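Local coordinates for protein hydrazine synthase subunit alpha (PDB 5C2V) that catalyses, as part of the hydrazine synthase complex, the condensation of hydroxylamine with ammonia to give hydrazine, using c-type heme, at residues Phe646-Leu654 / Tyr685-Leu693. Residues are numbered along the deposited sequence; the frame is centred on the assembly and turned at random.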
ATOM      1  N   PHE D 646      25.026   8.956 -18.479  1.00 64.30           N
ATOM      2  CA  PHE D 646      24.434   8.358 -19.674  1.00 57.69           C
ATOM      3  C   PHE D 646      24.970   8.966 -20.968  1.00 53.78           C
ATOM      4  O   PHE D 646      25.170   8.261 -21.956  1.00 62.69           O
ATOM      5  CB  PHE D 646      22.911   8.492 -19.637  1.00 58.98           C
ATOM      6  CG  PHE D 646      22.216   7.802 -20.776  1.00 56.50           C
ATOM      7  CD1 PHE D 646      21.969   6.441 -20.728  1.00 53.79           C
ATOM      8  CD2 PHE D 646      21.810   8.512 -21.894  1.00 62.71           C
ATOM      9  CE1 PHE D 646      21.331   5.799 -21.773  1.00 61.03           C
ATOM     10  CE2 PHE D 646      21.172   7.878 -22.943  1.00 59.42           C
ATOM     11  CZ  PHE D 646      20.932   6.519 -22.882  1.00 56.34           C
ATOM     12  N   ARG D 647      25.199  10.273 -20.958  1.00 54.18           N
ATOM     13  CA  ARG D 647      25.653  10.979 -22.150  1.00 51.35           C
ATOM     14  C   ARG D 647      27.118  10.686 -22.459  1.00 56.33           C
ATOM     15  O   ARG D 647      27.492  10.488 -23.615  1.00 68.61           O
ATOM     16  CB  ARG D 647      25.446  12.483 -21.980  1.00 60.81           C
ATOM     17  CG  ARG D 647      24.051  12.856 -21.518  1.00 62.27           C
ATOM     18  CD  ARG D 647      24.052  14.191 -20.800  1.00 70.80           C
ATOM     19  NE  ARG D 647      24.830  14.140 -19.568  1.00 63.51           N
ATOM     20  CZ  ARG D 647      25.044  15.185 -18.777  1.00 68.55           C
ATOM     21  NH1 ARG D 647      24.538  16.371 -19.089  1.00 71.68           N
ATOM     22  NH2 ARG D 647      25.766  15.045 -17.674  1.00 71.02           N
ATOM     23  N   ARG D 648      27.939  10.670 -21.416  1.00 64.92           N
ATOM     24  CA  ARG D 648      29.376  10.468 -21.565  1.00 55.52           C
ATOM     25  C   ARG D 648      29.760   8.998 -21.735  1.00 58.91           C
ATOM     26  O   ARG D 648      30.689   8.674 -22.476  1.00 64.29           O
ATOM     27  CB  ARG D 648      30.108  11.051 -20.355  1.00 73.34           C
ATOM     28  CG  ARG D 648      31.621  11.061 -20.482  1.00 61.48           C
ATOM     29  CD  ARG D 648      32.272  10.577 -19.199  1.00 42.34           C
ATOM     30  NE  ARG D 648      31.798  11.311 -18.030  1.00 54.79           N
ATOM     31  CZ  ARG D 648      31.934  10.887 -16.778  1.00 62.99           C
ATOM     32  NH1 ARG D 648      32.527   9.727 -16.531  1.00 55.32           N
ATOM     33  NH2 ARG D 648      31.473  11.619 -15.774  1.00 58.66           N
ATOM     34  N   ASP D 649      29.040   8.114 -21.053  1.00 69.23           N
ATOM     35  CA  ASP D 649      29.443   6.714 -20.954  1.00 54.75           C
ATOM     36  C   ASP D 649      28.580   5.763 -21.788  1.00 61.41           C
ATOM     37  O   ASP D 649      29.077   5.109 -22.704  1.00 71.19           O
ATOM     38  CB  ASP D 649      29.432   6.274 -19.487  1.00 53.66           C
ATOM     39  CG  ASP D 649      30.387   7.086 -18.627  1.00 60.85           C
ATOM     40  OD1 ASP D 649      31.482   7.430 -19.119  1.00 63.50           O
ATOM     41  OD2 ASP D 649      30.042   7.385 -17.464  1.00 59.95           O
ATOM     42  N   ILE D 650      27.294   5.682 -21.459  1.00 55.00           N
ATOM     43  CA  ILE D 650      26.391   4.701 -22.065  1.00 53.55           C
ATOM     44  C   ILE D 650      26.036   4.989 -23.529  1.00 54.33           C
ATOM     45  O   ILE D 650      26.115   4.099 -24.386  1.00 60.64           O
ATOM     46  CB  ILE D 650      25.079   4.599 -21.263  1.00 51.02           C
ATOM     47  CG1 ILE D 650      25.373   4.313 -19.788  1.00 45.37           C
ATOM     48  CG2 ILE D 650      24.172   3.528 -21.851  1.00 45.40           C
ATOM     49  CD1 ILE D 650      26.216   3.078 -19.559  1.00 39.23           C
ATOM     50  N   GLN D 651      25.634   6.227 -23.805  1.00 55.91           N
ATOM     51  CA  GLN D 651      25.172   6.610 -25.140  1.00 48.76           C
ATOM     52  C   GLN D 651      26.163   6.299 -26.273  1.00 57.94           C
ATOM     53  O   GLN D 651      25.743   5.819 -27.321  1.00 59.03           O
ATOM     54  CB  GLN D 651      24.812   8.100 -25.173  1.00 51.80           C
ATOM     55  CG  GLN D 651      24.283   8.578 -26.520  1.00 64.67           C
ATOM     56  CD  GLN D 651      22.852   8.140 -26.778  1.00 56.65           C
ATOM     57  OE1 GLN D 651      21.956   8.402 -25.976  1.00 54.41           O
ATOM     58  NE2 GLN D 651      22.633   7.467 -27.903  1.00 51.81           N
ATOM     59  N   PRO D 652      27.471   6.575 -26.082  1.00 63.62           N
ATOM     60  CA  PRO D 652      28.389   6.193 -27.165  1.00 60.20           C
ATOM     61  C   PRO D 652      28.425   4.684 -27.409  1.00 55.83           C
ATOM     62  O   PRO D 652      28.548   4.251 -28.559  1.00 64.68           O
ATOM     63  CB  PRO D 652      29.748   6.694 -26.665  1.00 39.86           C
ATOM     64  CG  PRO D 652      29.416   7.803 -25.735  1.00 55.18           C
ATOM     65  CD  PRO D 652      28.161   7.367 -25.047  1.00 50.22           C
ATOM     66  N   ILE D 653      28.317   3.900 -26.340  1.00 49.53           N
ATOM     67  CA  ILE D 653      28.247   2.448 -26.461  1.00 60.60           C
ATOM     68  C   ILE D 653      27.016   2.056 -27.268  1.00 63.72           C
ATOM     69  O   ILE D 653      27.080   1.182 -28.137  1.00 53.34           O
ATOM     70  CB  ILE D 653      28.194   1.757 -25.083  1.00 58.46           C
ATOM     71  CG1 ILE D 653      29.381   2.183 -24.220  1.00 62.46           C
ATOM     72  CG2 ILE D 653      28.169   0.244 -25.244  1.00 49.72           C
ATOM     73  CD1 ILE D 653      29.370   1.578 -22.831  1.00 45.34           C
ATOM     74  N   LEU D 654      25.896   2.714 -26.979  1.00 56.88           N
ATOM     75  CA  LEU D 654      24.656   2.455 -27.707  1.00 52.83           C
ATOM     76  C   LEU D 654      24.778   2.819 -29.185  1.00 60.27           C
ATOM     77  O   LEU D 654      24.280   2.106 -30.052  1.00 48.89           O
ATOM     78  CB  LEU D 654      23.493   3.220 -27.074  1.00 46.19           C
ATOM     79  CG  LEU D 654      23.111   2.799 -25.655  1.00 37.78           C
ATOM     80  CD1 LEU D 654      21.898   3.577 -25.173  1.00 36.21           C
ATOM     81  CD2 LEU D 654      22.855   1.301 -25.593  1.00 35.13           C
ATOM     82  N   TYR D 685      16.132  14.649 -22.665  1.00 51.84           N
ATOM     83  CA  TYR D 685      16.995  13.516 -22.969  1.00 52.08           C
ATOM     84  C   TYR D 685      16.935  13.113 -24.436  1.00 47.71           C
ATOM     85  O   TYR D 685      16.160  13.669 -25.212  1.00 61.66           O
ATOM     86  CB  TYR D 685      16.603  12.321 -22.101  1.00 52.46           C
ATOM     87  CG  TYR D 685      16.147  12.721 -20.724  1.00 53.53           C
ATOM     88  CD1 TYR D 685      17.072  13.098 -19.768  1.00 55.11           C
ATOM     89  CD2 TYR D 685      14.801  12.688 -20.364  1.00 46.85           C
ATOM     90  CE1 TYR D 685      16.681  13.464 -18.507  1.00 65.63           C
ATOM     91  CE2 TYR D 685      14.401  13.048 -19.095  1.00 59.70           C
ATOM     92  CZ  TYR D 685      15.347  13.434 -18.173  1.00 63.86           C
ATOM     93  OH  TYR D 685      14.958  13.793 -16.906  1.00 80.95           O
ATOM     94  N   SER D 686      17.741  12.122 -24.802  1.00 39.84           N
ATOM     95  CA  SER D 686      17.801  11.651 -26.178  1.00 51.24           C
ATOM     96  C   SER D 686      16.755  10.573 -26.444  1.00 56.11           C
ATOM     97  O   SER D 686      15.932  10.260 -25.582  1.00 42.38           O
ATOM     98  CB  SER D 686      19.198  11.119 -26.504  1.00 50.55           C
ATOM     99  OG  SER D 686      19.544  10.034 -25.662  1.00 53.49           O
ATOM    100  N   ARG D 687      16.797  10.008 -27.646  1.00 45.70           N
ATOM    101  CA  ARG D 687      15.850   8.974 -28.046  1.00 46.52           C
ATOM    102  C   ARG D 687      16.075   7.674 -27.278  1.00 54.79           C
ATOM    103  O   ARG D 687      15.122   7.041 -26.820  1.00 41.86           O
ATOM    104  CB  ARG D 687      15.950   8.718 -29.553  1.00 55.20           C
ATOM    105  CG  ARG D 687      15.100   7.558 -30.045  1.00 57.84           C
ATOM    106  CD  ARG D 687      13.633   7.775 -29.718  1.00 53.86           C
ATOM    107  NE  ARG D 687      13.090   8.945 -30.400  1.00 55.90           N
ATOM    108  CZ  ARG D 687      11.909   9.487 -30.122  1.00 59.51           C
ATOM    109  NH1 ARG D 687      11.146   8.965 -29.171  1.00 33.58           N
ATOM    110  NH2 ARG D 687      11.490  10.551 -30.794  1.00 53.67           N
ATOM    111  N   ALA D 688      17.339   7.283 -27.144  1.00 52.30           N
ATOM    112  CA  ALA D 688      17.690   6.035 -26.474  1.00 43.22           C
ATOM    113  C   ALA D 688      17.277   6.046 -25.005  1.00 43.67           C
ATOM    114  O   ALA D 688      16.762   5.053 -24.489  1.00 57.11           O
ATOM    115  CB  ALA D 688      19.182   5.771 -26.603  1.00 49.10           C
ATOM    116  N   TYR D 689      17.499   7.175 -24.337  1.00 43.86           N
ATOM    117  CA  TYR D 689      17.144   7.304 -22.929  1.00 47.66           C
ATOM    118  C   TYR D 689      15.633   7.248 -22.742  1.00 39.62           C
ATOM    119  O   TYR D 689      15.136   6.571 -21.842  1.00 50.19           O
ATOM    120  CB  TYR D 689      17.698   8.606 -22.344  1.00 41.50           C
ATOM    121  CG  TYR D 689      17.533   8.713 -20.843  1.00 39.52           C
ATOM    122  CD1 TYR D 689      16.418   9.328 -20.286  1.00 43.64           C
ATOM    123  CD2 TYR D 689      18.491   8.194 -19.983  1.00 47.79           C
ATOM    124  CE1 TYR D 689      16.263   9.425 -18.916  1.00 38.80           C
ATOM    125  CE2 TYR D 689      18.346   8.286 -18.611  1.00 41.80           C
ATOM    126  CZ  TYR D 689      17.231   8.902 -18.084  1.00 42.69           C
ATOM    127  OH  TYR D 689      17.084   8.995 -16.718  1.00 40.42           O
ATOM    128  N   ASN D 690      14.908   7.969 -23.593  1.00 56.94           N
ATOM    129  CA  ASN D 690      13.449   7.958 -23.553  1.00 45.71           C
ATOM    130  C   ASN D 690      12.892   6.563 -23.804  1.00 45.47           C
ATOM    131  O   ASN D 690      11.909   6.155 -23.184  1.00 45.19           O
ATOM    132  CB  ASN D 690      12.875   8.940 -24.577  1.00 30.02           C
ATOM    133  CG  ASN D 690      12.947  10.379 -24.109  1.00 44.52           C
ATOM    134  OD1 ASN D 690      12.124  10.825 -23.307  1.00 41.33           O
ATOM    135  ND2 ASN D 690      13.928  11.119 -24.612  1.00 49.88           N
ATOM    136  N   SER D 691      13.530   5.834 -24.713  1.00 34.92           N
ATOM    137  CA  SER D 691      13.116   4.473 -25.030  1.00 41.89           C
ATOM    138  C   SER D 691      13.342   3.532 -23.850  1.00 48.35           C
ATOM    139  O   SER D 691      12.432   2.822 -23.429  1.00 58.49           O
ATOM    140  CB  SER D 691      13.868   3.955 -26.258  1.00 27.77           C
ATOM    141  OG  SER D 691      13.572   4.731 -27.407  1.00 50.97           O
ATOM    142  N   LEU D 692      14.560   3.543 -23.314  1.00 48.80           N
ATOM    143  CA  LEU D 692      14.948   2.602 -22.267  1.00 43.94           C
ATOM    144  C   LEU D 692      14.229   2.841 -20.939  1.00 38.57           C
ATOM    145  O   LEU D 692      14.052   1.914 -20.150  1.00 41.53           O
ATOM    146  CB  LEU D 692      16.462   2.656 -22.055  1.00 44.56           C
ATOM    147  CG  LEU D 692      17.297   2.109 -23.216  1.00 44.29           C
ATOM    148  CD1 LEU D 692      18.771   2.438 -23.032  1.00 34.49           C
ATOM    149  CD2 LEU D 692      17.090   0.608 -23.355  1.00 28.10           C
ATOM    150  N   LEU D 693      13.816   4.081 -20.694  1.00 34.72           N
ATOM    151  CA  LEU D 693      13.161   4.430 -19.436  1.00 33.72           C
ATOM    152  C   LEU D 693      11.635   4.389 -19.533  1.00 48.41           C
ATOM    153  O   LEU D 693      10.937   4.751 -18.585  1.00 49.61           O
ATOM    154  CB  LEU D 693      13.617   5.814 -18.964  1.00 35.40           C
ATOM    155  CG  LEU D 693      14.904   5.869 -18.130  1.00 43.72           C
ATOM    156  CD1 LEU D 693      14.777   4.996 -16.890  1.00 31.30           C
ATOM    157  CD2 LEU D 693      16.129   5.470 -18.942  1.00 37.49           C
TER
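In the C-terminal cytochrome c domain, which carries the bis-histidine heme, Phe646 and Gln651 of one helix meet Ser686, Ala688 and Tyr689 at the start of another. The short helical segments run nearly at right angles, with their axes 11.0 Å apart. Phe646 and Tyr689 form a T-shaped stack: the edge of Tyr689 points at the face of Phe646, with ring centroids 5.1 Å apart and planes at 74°. CD2 of Tyr689 sits over the centre of the Phe646 ring. Phe646 holds its CG anti to the backbone N (chi1 -175°), which carries the ring across to helix 687-692. There its CE2 also packs 3.6 Å from CB of Tyr689. The hydroxyl of Tyr689 is bonded beyond the pair, to Gly497 N and Ala765 O.

Leu654 lies one helical turn before Cys658, which binds the heme covalently. The nearest atoms of the Leu654 side chain and of this domain's heme are about 5 Å apart. Its CD1 touches CB of Ala688 at 3.8 Å and meets CD1 of Leu692 tip to tip at 4.0 Å. One polar bond crosses this buried apolar contact. Ser686, the N-cap residue, lies with its OG in the plane of the Phe646 ring, at the edge. The amide of Gln651 gives its NE2 to Asp655, while its OE1 accepts a hydrogen bond from Ser686 OG at 2.9 Å, the donor tilted 35° from the carbonyl plane.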